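Local coordinates for protein proline dehydrogenase (Bradyrhizobium japonicum USDA 110, PDB 3HAZ) that probably oxidises proline to glutamate in two steps, using FAD in its proline dehydrogenase part and NAD in its aldehyde dehydrogenase part, at residues Leu821-Pro826 against Val870-Phe875; Thr633-Pro638 against Asn643-Arg648. All blocks are in the same frame, centred on the assembly; numbering follows the deposited sequence.

Contact 1: Leu821-Pro826 against Val870-Phe875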
loop_
_atom_site.group_PDB
_atom_site.type_symbol
_atom_site.label_atom_id
_atom_site.label_comp_id
_atom_site.label_asym_id
_atom_site.label_seq_id
_atom_site.Cartn_x
_atom_site.Cartn_y
_atom_site.Cartn_z
ATOM N N LEU A 821 30.207 28.925 40.728
ATOM C CA LEU A 821 30.427 27.484 40.702
ATOM C C LEU A 821 31.103 26.995 41.982
ATOM O O LEU A 821 32.146 27.511 42.383
ATOM C CB LEU A 821 31.265 27.081 39.489
ATOM C CG LEU A 821 30.732 27.499 38.118
ATOM C CD1 LEU A 821 31.685 27.037 37.027
ATOM C CD2 LEU A 821 29.340 26.941 37.882
ATOM N N LYS A 822 30.508 25.996 42.625
ATOM C CA LYS A 822 31.144 25.384 43.784
ATOM C C LYS A 822 32.206 24.387 43.336
ATOM O O LYS A 822 31.922 23.468 42.571
ATOM C CB LYS A 822 30.124 24.692 44.686
ATOM C CG LYS A 822 30.728 24.194 45.997
ATOM C CD LYS A 822 29.652 23.715 46.956
ATOM C CE LYS A 822 30.092 23.871 48.403
ATOM N NZ LYS A 822 31.395 23.202 48.659
ATOM N N ILE A 823 33.430 24.599 43.807
ATOM C CA ILE A 823 34.563 23.737 43.512
ATOM C C ILE A 823 34.840 22.943 44.770
ATOM O O ILE A 823 34.906 23.516 45.854
ATOM C CB ILE A 823 35.826 24.570 43.209
ATOM C CG1 ILE A 823 35.566 25.544 42.060
ATOM C CG2 ILE A 823 37.016 23.668 42.896
ATOM C CD1 ILE A 823 36.610 26.636 41.954
ATOM N N GLY A 824 34.998 21.630 44.643
ATOM C CA GLY A 824 35.270 20.818 45.814
ATOM C C GLY A 824 35.055 19.334 45.613
ATOM O O GLY A 824 35.083 18.840 44.484
ATOM N N ASP A 825 34.862 18.620 46.719
ATOM C CA ASP A 825 34.639 17.175 46.682
ATOM C C ASP A 825 33.474 16.832 45.761
ATOM O O ASP A 825 32.341 17.246 46.011
ATOM C CB ASP A 825 34.371 16.632 48.091
ATOM C CG ASP A 825 34.276 15.113 48.128
ATOM O OD1 ASP A 825 34.061 14.497 47.065
ATOM O OD2 ASP A 825 34.421 14.529 49.225
ATOM N N PRO A 826 33.751 16.062 44.697
ATOM C CA PRO A 826 32.753 15.659 43.698
ATOM C C PRO A 826 31.602 14.842 44.290
ATOM O O PRO A 826 30.554 14.718 43.656
ATOM C CB PRO A 826 33.571 14.800 42.724
ATOM C CG PRO A 826 34.750 14.352 43.532
ATOM C CD PRO A 826 35.086 15.559 44.338
ATOM N N VAL A 870 41.839 22.955 40.236
ATOM C CA VAL A 870 42.085 24.168 39.464
ATOM C C VAL A 870 40.751 24.866 39.189
ATOM O O VAL A 870 39.845 24.272 38.616
ATOM C CB VAL A 870 42.793 23.862 38.136
ATOM C CG1 VAL A 870 43.005 25.144 37.350
ATOM C CG2 VAL A 870 44.124 23.172 38.396
ATOM N N ALA A 871 40.631 26.119 39.614
ATOM C CA ALA A 871 39.391 26.870 39.453
ATOM C C ALA A 871 39.236 27.417 38.034
ATOM O O ALA A 871 40.212 27.528 37.295
ATOM C CB ALA A 871 39.322 28.013 40.481
ATOM N N PRO A 872 38.000 27.761 37.649
ATOM C CA PRO A 872 37.779 28.419 36.359
ATOM C C PRO A 872 38.627 29.685 36.216
ATOM O O PRO A 872 38.777 30.472 37.153
ATOM C CB PRO A 872 36.285 28.768 36.398
ATOM C CG PRO A 872 35.694 27.720 37.290
ATOM C CD PRO A 872 36.734 27.497 38.357
ATOM N N HIS A 873 39.206 29.856 35.038
ATOM C CA HIS A 873 39.974 31.046 34.733
ATOM C C HIS A 873 39.487 31.594 33.406
ATOM O O HIS A 873 39.146 30.834 32.502
ATOM C CB HIS A 873 41.470 30.721 34.643
ATOM C CG HIS A 873 42.159 30.639 35.971
ATOM N ND1 HIS A 873 42.001 29.574 36.830
ATOM C CD2 HIS A 873 43.030 31.483 36.576
ATOM C CE1 HIS A 873 42.732 29.769 37.912
ATOM N NE2 HIS A 873 43.365 30.921 37.785
ATOM N N ILE A 874 39.449 32.915 33.289
ATOM C CA ILE A 874 39.112 33.537 32.026
ATOM C C ILE A 874 40.188 34.542 31.659
ATOM O O ILE A 874 40.448 35.488 32.406
ATOM C CB ILE A 874 37.754 34.258 32.085
ATOM C CG1 ILE A 874 36.654 33.282 32.516
ATOM C CG2 ILE A 874 37.440 34.879 30.732
ATOM C CD1 ILE A 874 35.376 33.962 32.983
ATOM N N PHE A 875 40.817 34.324 30.511
ATOM C CA PHE A 875 41.783 35.271 29.980
ATOM C C PHE A 875 41.254 35.820 28.671
ATOM O O PHE A 875 40.583 35.112 27.913
ATOM C CB PHE A 875 43.140 34.603 29.731
ATOM C CG PHE A 875 43.820 34.134 30.976
ATOM C CD1 PHE A 875 43.763 32.801 31.350
ATOM C CD2 PHE A 875 44.519 35.024 31.776
ATOM C CE1 PHE A 875 44.387 32.370 32.504
ATOM C CE2 PHE A 875 45.144 34.597 32.925
ATOM C CZ PHE A 875 45.082 33.269 33.289
#

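Contact 2: Thr633-Pro638 against Asn643-Arg648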
loop_
_atom_site.group_PDB
_atom_site.type_symbol
_atom_site.label_atom_id
_atom_site.label_comp_id
_atom_site.label_asym_id
_atom_site.label_seq_id
_atom_site.Cartn_x
_atom_site.Cartn_y
_atom_site.Cartn_z
ATOM N N THR A 633 24.885 -8.777 1.799
ATOM C CA THR A 633 24.192 -7.911 0.859
ATOM C C THR A 633 24.279 -8.543 -0.522
ATOM O O THR A 633 25.370 -8.865 -0.995
ATOM C CB THR A 633 24.819 -6.503 0.814
ATOM O OG1 THR A 633 24.709 -5.885 2.103
ATOM C CG2 THR A 633 24.122 -5.630 -0.231
ATOM N N ALA A 634 23.128 -8.751 -1.149
ATOM C CA ALA A 634 23.081 -9.291 -2.502
ATOM C C ALA A 634 23.445 -8.203 -3.506
ATOM O O ALA A 634 22.894 -7.112 -3.468
ATOM C CB ALA A 634 21.693 -9.847 -2.800
ATOM N N MET A 635 24.388 -8.496 -4.395
ATOM C CA MET A 635 24.763 -7.546 -5.433
ATOM C C MET A 635 24.051 -7.908 -6.726
ATOM O O MET A 635 23.861 -9.084 -7.022
ATOM C CB MET A 635 26.281 -7.553 -5.652
ATOM C CG MET A 635 27.101 -7.498 -4.366
ATOM S SD MET A 635 26.832 -5.986 -3.406
ATOM C CE MET A 635 27.563 -4.783 -4.518
ATOM N N PRO A 636 23.647 -6.897 -7.507
ATOM C CA PRO A 636 23.025 -7.183 -8.804
ATOM C C PRO A 636 24.067 -7.734 -9.759
ATOM O O PRO A 636 25.215 -7.291 -9.743
ATOM C CB PRO A 636 22.578 -5.796 -9.280
ATOM C CG PRO A 636 23.538 -4.860 -8.587
ATOM C CD PRO A 636 23.633 -5.455 -7.214
ATOM N N GLY A 637 23.672 -8.692 -10.583
ATOM C CA GLY A 637 24.580 -9.269 -11.547
ATOM C C GLY A 637 23.834 -9.995 -12.642
ATOM O O GLY A 637 22.622 -9.863 -12.776
ATOM N N PRO A 638 24.565 -10.781 -13.433
ATOM C CA PRO A 638 23.932 -11.509 -14.532
ATOM C C PRO A 638 23.179 -12.710 -13.990
ATOM O O PRO A 638 23.383 -13.091 -12.838
ATOM C CB PRO A 638 25.124 -11.965 -15.375
ATOM C CG PRO A 638 26.263 -12.075 -14.408
ATOM C CD PRO A 638 25.999 -11.089 -13.290
ATOM N N ASN A 643 26.199 -13.081 -6.306
ATOM C CA ASN A 643 27.245 -12.220 -5.775
ATOM C C ASN A 643 26.811 -11.658 -4.436
ATOM O O ASN A 643 25.810 -10.956 -4.349
ATOM C CB ASN A 643 27.553 -11.080 -6.745
ATOM C CG ASN A 643 28.181 -11.568 -8.031
ATOM O OD1 ASN A 643 29.394 -11.767 -8.105
ATOM N ND2 ASN A 643 27.357 -11.763 -9.055
ATOM N N ALA A 644 27.563 -11.976 -3.390
ATOM C CA ALA A 644 27.186 -11.580 -2.044
ATOM C C ALA A 644 28.335 -10.893 -1.316
ATOM O O ALA A 644 29.459 -11.402 -1.285
ATOM C CB ALA A 644 26.696 -12.792 -1.261
ATOM N N LEU A 645 28.040 -9.736 -0.726
ATOM C CA LEU A 645 29.022 -8.970 0.039
ATOM C C LEU A 645 28.811 -9.176 1.541
ATOM O O LEU A 645 27.693 -9.032 2.054
ATOM C CB LEU A 645 28.915 -7.478 -0.306
ATOM C CG LEU A 645 29.914 -6.497 0.322
ATOM C CD1 LEU A 645 31.351 -6.806 -0.100
ATOM C CD2 LEU A 645 29.555 -5.062 -0.050
ATOM N N THR A 646 29.883 -9.528 2.242
ATOM C CA THR A 646 29.808 -9.718 3.686
ATOM C C THR A 646 30.878 -8.882 4.381
ATOM O O THR A 646 31.793 -8.373 3.735
ATOM C CB THR A 646 29.969 -11.206 4.081
ATOM O OG1 THR A 646 31.155 -11.734 3.486
ATOM C CG2 THR A 646 28.783 -12.030 3.600
ATOM N N MET A 647 30.748 -8.746 5.695
ATOM C CA MET A 647 31.706 -8.012 6.511
ATOM C C MET A 647 32.161 -8.900 7.651
ATOM O O MET A 647 31.351 -9.356 8.457
ATOM C CB MET A 647 31.057 -6.769 7.102
ATOM C CG MET A 647 30.268 -5.967 6.106
ATOM S SD MET A 647 31.309 -4.733 5.346
ATOM C CE MET A 647 31.355 -3.552 6.686
ATOM N N ARG A 648 33.458 -9.132 7.736
ATOM C CA ARG A 648 33.979 -10.051 8.727
ATOM C C ARG A 648 34.894 -9.305 9.683
ATOM O O ARG A 648 35.446 -8.262 9.333
ATOM C CB ARG A 648 34.728 -11.189 8.029
ATOM C CG ARG A 648 33.937 -11.821 6.889
ATOM C CD ARG A 648 34.714 -12.932 6.180
ATOM N NE ARG A 648 35.307 -13.877 7.122
ATOM C CZ ARG A 648 35.500 -15.170 6.875
ATOM N NH1 ARG A 648 36.052 -15.939 7.805
ATOM N NH2 ARG A 648 35.136 -15.699 5.709
HETATM O O HOH W 1 27.327 -6.693 3.952
HETATM O O HOH W 2 23.469 -11.967 -6.305
HETATM O O HOH W 3 24.270 -11.679 -9.212
#

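Contact 1: Leu821-Pro826 against Val870-Phe875
The CD1 methyl of Ile823 comes end-on against the ring of Pro872, 3.7 Å from its CD. The same methyl presses on Ala871, the residue before Pro872, with Ile823 CD1 only 3.4 Å from Ala871 CB, tighter than usual for two carbons. An alanine suits this spot because its single methyl still lets the isoleucine tip come close to the backbone. With CG1 trans to the carbonyl carbon (chi1 -56°) and the chain extended beyond it (chi2 164°), the long branch of Ile823 projects across to the other segment.

Leu821 comes to the other part of the proline ring. Its side chain slants across that of Pro872, and Leu821 CD1 stays 4.1 Å from Pro872 CG, a looser touch. The two ring carbons thus serve two partners, CD taking the isoleucine and CG the leucine. Phe787 of helix 775-787 also packs on both Leu821 and Pro872, and Pro865 and Phe869 touch Ile823.

At the start of strand 873-876 a side chain bonds back to the backbone: ND1 of His873 donates to Ala871 O over 2.8 Å, with the oxygen close to the plane of the imidazole but the nitrogen 47° out of the carbonyl plane. Such a bond ties the histidine back to the carbonyl two residues earlier and gives the buried Ala871 O a partner.

No hydrogen bond crosses between 821-826 and 870-875. In this aldehyde dehydrogenase region, the loop after helix 804-819 therefore meets the lead-in to the strand through van der Waals and hydrophobic contact alone.

Contact 2: Thr633-Pro638 against Asn643-Arg648
Thr633 and Leu645 face each other as an antiparallel hydrogen-bonded pair, each residue using both its N-H and its carbonyl. Thr633 N donates to Leu645 O over 2.8 Å, and Leu645 N returns a bond of the same length to Thr633 O. Thr633 O is also approached by CA of Ala644 at 3.4 Å, a CA-H...O contact. Ala634 and Ala644 form the next, non-hydrogen-bonded pair, their methyls on the opposite face of the sheet from Thr633 and Leu645, with Ala644 packing on Glu632. Beyond it Met635 N donates to Asn643 O over 2.8 Å.

Three waters add further partners. One gives a proton to Leu645 O at 3.0 Å, making this oxygen a double acceptor, and reaches Thr633 OG1 weakly. Another accepts from Asn643 N at 2.9 Å and may donate to Met635 O. The amide ND2 of Asn643 gives one bond to a third water at 3.1 Å and another to Glu641 OE1, while OD1 accepts from Thr984 OG1 and from Gln954 NE2 of the second subunit.

Met635, bent at chi2 and chi3 (-62° and -67°), folds back so that its flexible thioether lies across Leu645, SD being 4.0 Å from Leu645 CB. Backbone bonds thus hold this beta hairpin together, while the amide of Asn643 links it to strand 978-986 and to the second subunit.

Both contacts lie in the part of the chain that belongs to the aldehyde dehydrogenase family, and they follow one another along the chain without nesting or crossing. Contact 2 comes first: after helix 604-629 the chain enters strand 633-634, turns through residues 635-640 and returns on strand 641-656, a short hairpin whose second strand also pairs with strand 978-986. Contact 1 opens much later, past helix 804-819, and closes a loop of 43 intervening residues holding helix 839-855 and strand 857-861, at the start of strand 873-876 in a different mixed sheet. The centres of contact 1 and contact 2 lie about 56 Å apart. Contact 2 sits against a second subunit, whereas no other chain of the assembly touches contact 1.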